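Local coordinates for protein glycosyl transferase (Staphylococcus aureus, PDB 5TZJ) that belongs to the family 2 glycosyl transferases and holds uridine-diphosphate-N-acetylglucosamine in a pocket of the model, at residues A[97-100]-A[101-105]; A[105-108]-A[109-112]. One frame throughout, in Å; residues are numbered along the deposited sequence.

Both contacts are local and lie on one helix, 100-111, in the part of the chain that belongs to glycosyl transferase family 2. Contact 1 comes first: it takes in the turn after the short strand 95-96 and the first turn of the helix. Contact 2 follows directly, sharing A105, and carries the helix to its C-terminal end, where the chain leaves for strand 115-122. Their centres are about 11 Å apart, and they lie about 22 and 24 Å from the centre of the chain. Together they describe how a helix packed against the mixed sheet starts and stops: L101, A104 and A105 touch strand 3-9, whereas F107 and I108 touch strand 115-122.

Contact 1: A[97-100]-A[101-105]; sequences NKET and LKDAA
E99 and K102 meet at the start of helix 100-111, where E99 holds the N-cap position and the preceding type I beta turn, N97 to T100, delivers the chain into the first helical turn. The compact part lies around the backbone. E99 O accepts from D103 N at 2.7 Å, a nearly straight bond of 170°, and T100 O takes A104 N, with A104 CB lying 3.3 Å from T100 O. Ahead of them N97 sets the turn: its OD1 receives E99 N on a lone pair, in the carbonyl plane, at 2.8 Å, which makes an Asx turn. N97 O accepts from T100 N and T100 OG1 on one face of its plane, the latter tilted 30° from that plane, and also from Q26 NE2. T100 OG1 lies opposite the carbonyl carbon (chi1 -65°), and this turns the hydroxyl back toward the turn. Buried L101 reaches F3 and F28, and its backbone N bonds to OE1 of the same Q26.

The looser side carries the charges. E99 and K102 run side by side in the same direction; the lysine chain bends at chi3 and brings NZ to 2.9 Å from E99 OE1, a salt bridge on the anti side of the carboxylate. K102 NZ has a second carboxylate partner in D27. D103 OD1 stands 4.3 Å from E99 OE1, a like-charge pair that the lysine probably eases, while D103 OD2 bonds to Y200 OH. A water joins the turn to the helix, bridging K98 O and K102 N and lying 2.8 Å from K102 N.

Contact 2: A[105-108]-A[109-112]; sequences AAFI and DEHH
F107 and H111, one helical turn apart, bring their rings together in an edge-to-face pair, the imidazole edge directed at the phenyl face, with centroids 4.4 Å apart and planes at 53°. Along H111, CB lies 3.6 Å from F107 O and CG 3.8 Å from the same oxygen. ND1 then stands over the centre of the F107 ring, 3.4 Å from CZ, and CE1 reaches F107 CE2 at 3.6 Å. The phenyl ring gets there because its CG is trans to the backbone N (chi1 -169°); beyond H111 it packs on L116, S193 and L195, while H111 touches P138. D109 folds its carboxylate back over the preceding turn, OD2 3.0 Å from A105 O, two acceptors that do not bond; K2, outside both segments, pairs with OD2 and probably offsets that repulsion.

The backbone bonds change as the helix ends. D109 N and H111 N donate to A105 O and F107 O, whereas E110 N divides weakly between A106 O and F107 O. H112 N closes on I108 O at 2.7 Å, and H112 then takes a positive phi (58°). A residue in the left-handed helical conformation directly after the last helical one is typical of a helix C-terminus, here that of helix 100-111.

Contact 1: A[97-100]-A[101-105]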
# COMPACT_ATOMS: atom_id res chain seq x y z
N ASN A 97 6.52 16.05 -10.25
CA ASN A 97 6.45 17.47 -10.57
C ASN A 97 7.80 18.14 -10.32
O ASN A 97 8.55 17.76 -9.42
CB ASN A 97 5.37 18.14 -9.71
CG ASN A 97 5.13 19.59 -10.07
OD1 ASN A 97 6.03 20.44 -10.04
ND2 ASN A 97 3.88 19.89 -10.43
N LYS A 98 8.10 19.19 -11.10
CA LYS A 98 9.42 19.80 -10.99
C LYS A 98 9.62 20.53 -9.67
O LYS A 98 10.76 20.69 -9.23
CB LYS A 98 9.67 20.74 -12.18
CG LYS A 98 8.99 22.07 -12.02
CD LYS A 98 9.30 23.01 -13.18
CE LYS A 98 8.16 23.03 -14.17
NZ LYS A 98 6.89 23.52 -13.53
N GLU A 99 8.54 20.94 -9.00
CA GLU A 99 8.63 21.59 -7.70
C GLU A 99 8.48 20.62 -6.53
O GLU A 99 8.43 21.06 -5.38
CB GLU A 99 7.59 22.71 -7.63
CG GLU A 99 7.74 23.67 -8.80
CD GLU A 99 6.80 24.85 -8.74
OE1 GLU A 99 6.98 25.76 -7.89
OE2 GLU A 99 5.85 24.85 -9.55
N THR A 100 8.43 19.32 -6.80
CA THR A 100 8.15 18.36 -5.74
C THR A 100 9.15 18.48 -4.60
O THR A 100 8.77 18.65 -3.44
CB THR A 100 8.15 16.94 -6.29
OG1 THR A 100 7.07 16.81 -7.22
CG2 THR A 100 7.99 15.94 -5.18
N LEU A 101 10.45 18.39 -4.90
CA LEU A 101 11.43 18.38 -3.81
C LEU A 101 11.51 19.74 -3.12
O LEU A 101 11.71 19.81 -1.90
CB LEU A 101 12.81 17.95 -4.34
CG LEU A 101 12.93 16.52 -4.90
CD1 LEU A 101 14.42 16.05 -5.00
CD2 LEU A 101 12.09 15.52 -4.09
N LYS A 102 11.36 20.82 -3.88
CA LYS A 102 11.32 22.15 -3.26
C LYS A 102 10.11 22.28 -2.33
O LYS A 102 10.26 22.60 -1.15
CB LYS A 102 11.30 23.22 -4.34
CG LYS A 102 11.28 24.64 -3.81
CD LYS A 102 11.14 25.59 -4.97
CE LYS A 102 9.87 25.33 -5.77
NZ LYS A 102 9.60 26.40 -6.77
N ASP A 103 8.92 21.99 -2.85
CA ASP A 103 7.73 22.09 -2.01
C ASP A 103 7.83 21.19 -0.78
O ASP A 103 7.50 21.60 0.33
CB ASP A 103 6.47 21.76 -2.81
CG ASP A 103 6.13 22.82 -3.84
OD1 ASP A 103 6.92 23.80 -4.01
OD2 ASP A 103 5.07 22.65 -4.48
N ALA A 104 8.31 19.95 -0.96
CA ALA A 104 8.36 19.05 0.18
C ALA A 104 9.41 19.48 1.19
O ALA A 104 9.21 19.34 2.40
CB ALA A 104 8.64 17.61 -0.27
N ALA A 105 10.55 20.00 0.72
CA ALA A 105 11.58 20.44 1.65
C ALA A 105 11.08 21.64 2.45
O ALA A 105 11.35 21.74 3.65
CB ALA A 105 12.86 20.80 0.89
O HOH W 1 11.98 20.59 -6.58

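Contact 2: A[105-108]-A[109-112]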
# COMPACT_ATOMS: atom_id res chain seq x y z
N ALA A 105 10.55 20.00 0.72
CA ALA A 105 11.58 20.44 1.65
C ALA A 105 11.08 21.64 2.45
O ALA A 105 11.35 21.74 3.65
CB ALA A 105 12.86 20.80 0.89
N ALA A 106 10.38 22.56 1.79
CA ALA A 106 9.86 23.72 2.49
C ALA A 106 8.82 23.29 3.53
O ALA A 106 8.84 23.78 4.66
CB ALA A 106 9.27 24.71 1.49
N PHE A 107 7.97 22.32 3.18
CA PHE A 107 6.90 21.88 4.08
C PHE A 107 7.47 21.12 5.28
O PHE A 107 7.04 21.34 6.43
CB PHE A 107 5.91 21.01 3.31
CG PHE A 107 4.63 20.72 4.05
CD1 PHE A 107 4.52 19.62 4.88
CD2 PHE A 107 3.53 21.57 3.93
CE1 PHE A 107 3.30 19.35 5.57
CE2 PHE A 107 2.34 21.31 4.60
CZ PHE A 107 2.22 20.18 5.41
N ILE A 108 8.43 20.22 5.03
CA ILE A 108 9.07 19.48 6.11
C ILE A 108 9.81 20.43 7.05
O ILE A 108 9.83 20.23 8.27
CB ILE A 108 10.02 18.42 5.51
CG1 ILE A 108 9.19 17.23 5.01
CG2 ILE A 108 11.13 18.03 6.50
CD1 ILE A 108 9.90 16.41 3.93
N ASP A 109 10.45 21.46 6.50
CA ASP A 109 11.23 22.35 7.36
C ASP A 109 10.35 23.04 8.39
O ASP A 109 10.79 23.27 9.52
CB ASP A 109 11.96 23.39 6.51
CG ASP A 109 13.20 22.80 5.84
OD1 ASP A 109 14.02 23.59 5.31
OD2 ASP A 109 13.33 21.54 5.85
N GLU A 110 9.09 23.33 8.05
CA GLU A 110 8.20 24.01 8.98
C GLU A 110 7.51 23.03 9.92
O GLU A 110 7.32 23.35 11.10
CB GLU A 110 7.16 24.84 8.21
CG GLU A 110 6.70 24.24 6.89
CD GLU A 110 5.86 25.18 6.01
OE1 GLU A 110 5.26 26.15 6.56
OE2 GLU A 110 5.80 24.93 4.77
N HIS A 111 7.16 21.83 9.44
CA HIS A 111 6.30 20.93 10.19
C HIS A 111 6.99 19.69 10.75
O HIS A 111 6.40 19.03 11.61
CB HIS A 111 5.11 20.50 9.32
CG HIS A 111 4.21 21.64 8.96
ND1 HIS A 111 3.96 22.02 7.66
CD2 HIS A 111 3.53 22.50 9.75
CE1 HIS A 111 3.15 23.06 7.66
NE2 HIS A 111 2.87 23.37 8.91
N HIS A 112 8.20 19.37 10.27
CA HIS A 112 8.99 18.23 10.78
C HIS A 112 8.23 16.91 10.64
O HIS A 112 8.27 16.05 11.52
CB HIS A 112 9.43 18.46 12.22
CG HIS A 112 10.15 19.76 12.44
ND1 HIS A 112 9.52 20.89 12.91
CD2 HIS A 112 11.43 20.11 12.21
CE1 HIS A 112 10.39 21.88 12.98
NE2 HIS A 112 11.56 21.44 12.57